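Local coordinates for EAL/GGDEF domain protein (Methylococcus capsulatus, PDB 3ICL) that is an EAL/GGDEF domain protein whose crystallised fragment is a GGDEF domain, an alpha/beta fold with helices packed on a mixed beta-sheet, at residues L33-V38 against N141-M146. The protein carries 1 engineered substitution. Numbering follows the deposited sequence.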
# COMPACT_ATOMS: atom_id res chain seq x y z
N LEU A 33 -7.60 -3.34 3.69
CA LEU A 33 -6.52 -2.38 3.81
C LEU A 33 -5.18 -3.04 3.55
O LEU A 33 -4.87 -4.09 4.13
CB LEU A 33 -6.53 -1.79 5.22
CG LEU A 33 -6.14 -0.34 5.46
CD1 LEU A 33 -6.98 0.60 4.60
CD2 LEU A 33 -6.35 -0.04 6.93
N LEU A 34 -4.40 -2.46 2.65
CA LEU A 34 -3.07 -2.96 2.35
C LEU A 34 -2.10 -1.89 2.84
O LEU A 34 -2.33 -0.70 2.65
CB LEU A 34 -2.88 -3.17 0.84
CG LEU A 34 -3.33 -4.52 0.24
CD1 LEU A 34 -4.78 -4.78 0.58
CD2 LEU A 34 -3.12 -4.49 -1.27
N PHE A 35 -1.04 -2.32 3.51
CA PHE A 35 -0.03 -1.41 4.03
C PHE A 35 1.25 -1.84 3.31
O PHE A 35 1.78 -2.91 3.58
CB PHE A 35 0.11 -1.58 5.55
CG PHE A 35 0.35 -0.29 6.30
CD1 PHE A 35 1.43 0.53 5.99
CD2 PHE A 35 -0.51 0.09 7.33
CE1 PHE A 35 1.66 1.72 6.70
CE2 PHE A 35 -0.28 1.27 8.06
CZ PHE A 35 0.81 2.08 7.74
N LEU A 36 1.72 -1.01 2.40
CA LEU A 36 2.90 -1.33 1.61
C LEU A 36 4.15 -0.61 2.07
O LEU A 36 4.13 0.56 2.42
CB LEU A 36 2.62 -1.00 0.14
CG LEU A 36 3.66 -1.32 -0.93
CD1 LEU A 36 2.95 -1.47 -2.27
CD2 LEU A 36 4.71 -0.23 -0.99
N ASP A 37 5.26 -1.34 2.06
CA ASP A 37 6.54 -0.80 2.49
C ASP A 37 7.55 -0.94 1.36
O ASP A 37 7.67 -2.02 0.77
CB ASP A 37 7.04 -1.59 3.70
CG ASP A 37 8.27 -0.98 4.34
OD1 ASP A 37 8.93 -0.13 3.71
OD2 ASP A 37 8.57 -1.37 5.49
N VAL A 38 8.24 0.14 1.05
CA VAL A 38 9.29 0.08 0.04
C VAL A 38 10.48 -0.25 0.91
O VAL A 38 11.13 0.64 1.48
CB VAL A 38 9.49 1.42 -0.69
CG1 VAL A 38 10.61 1.29 -1.71
CG2 VAL A 38 8.20 1.81 -1.40
N ASN A 141 -3.26 -3.42 12.30
CA ASN A 141 -3.16 -4.84 12.02
C ASN A 141 -2.52 -5.08 10.65
O ASN A 141 -1.72 -6.00 10.48
CB ASN A 141 -4.54 -5.51 12.13
CG ASN A 141 -5.00 -5.66 13.58
OD1 ASN A 141 -6.16 -5.94 13.85
ND2 ASN A 141 -4.07 -5.47 14.52
N ALA A 142 -2.86 -4.25 9.66
CA ALA A 142 -2.25 -4.41 8.34
C ALA A 142 -0.77 -4.06 8.47
O ALA A 142 0.09 -4.66 7.82
CB ALA A 142 -2.92 -3.47 7.32
N ASP A 143 -0.47 -3.09 9.33
CA ASP A 143 0.90 -2.64 9.56
C ASP A 143 1.70 -3.78 10.18
O ASP A 143 2.84 -4.05 9.77
CB ASP A 143 0.89 -1.41 10.47
CG ASP A 143 2.18 -0.61 10.38
OD1 ASP A 143 2.75 -0.50 9.27
OD2 ASP A 143 2.63 -0.08 11.42
N THR A 144 1.11 -4.46 11.15
CA THR A 144 1.78 -5.57 11.81
C THR A 144 2.04 -6.70 10.82
O THR A 144 3.12 -7.30 10.81
CB THR A 144 0.94 -6.12 12.98
OG1 THR A 144 0.79 -5.09 13.98
CG2 THR A 144 1.61 -7.33 13.61
N ALA A 145 1.05 -7.00 9.98
CA ALA A 145 1.21 -8.05 8.98
C ALA A 145 2.33 -7.67 8.02
O ALA A 145 3.12 -8.51 7.59
CB ALA A 145 -0.09 -8.24 8.21
N MSE A 146 2.40 -6.38 7.69
CA MSE A 146 3.42 -5.87 6.79
C MSE A 146 4.83 -6.16 7.33
O MSE A 146 5.65 -6.77 6.64
CB MSE A 146 3.25 -4.36 6.61
CG MSE A 146 4.15 -3.74 5.55
SE MSE A 146 4.09 -1.80 5.62
CE MSE A 146 5.37 -1.55 7.06
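The ring of F35 is overlaid by the carboxylate of D143, whose OD1 sits 3.4 Å above the ring plane and over its centre. The carboxylate is tilted 33° from the ring; CG anti to the backbone N (chi1 -160°) carries OD1 there, while D143 CB reaches F35 CD2 at 3.8 Å. A142 CB lies near the ring plane at the edge, 4.0 Å from F35 CB. Selenomethionine M146 makes an oblique Met-aromatic contact, its SE 4.7 Å from the F35 ring centroid and 58° off the normal. M146 CG meets F35 O at 3.2 Å; the chain then bends, laying M146 CE 3.6 Å from D37 OD2.

Helix 135-152 packs on the sheet face of the GGDEF alpha/beta fold toward which L33, F35 and D37 point, the axes 7.4 Å apart; L34 and L36 point away and meet helix 96-106. F35 also touches T83 and L139. D37 OD2 lies near a sulfate ion, probably from the crystallisation liquor, and has a weak, long ion pair with K150. The contact is van der Waals packing of mixed character without hydrogen bonds between the segments, and the oxygen over the ring probably brings electrostatic cost, since carboxylate and pi face are both electron-rich.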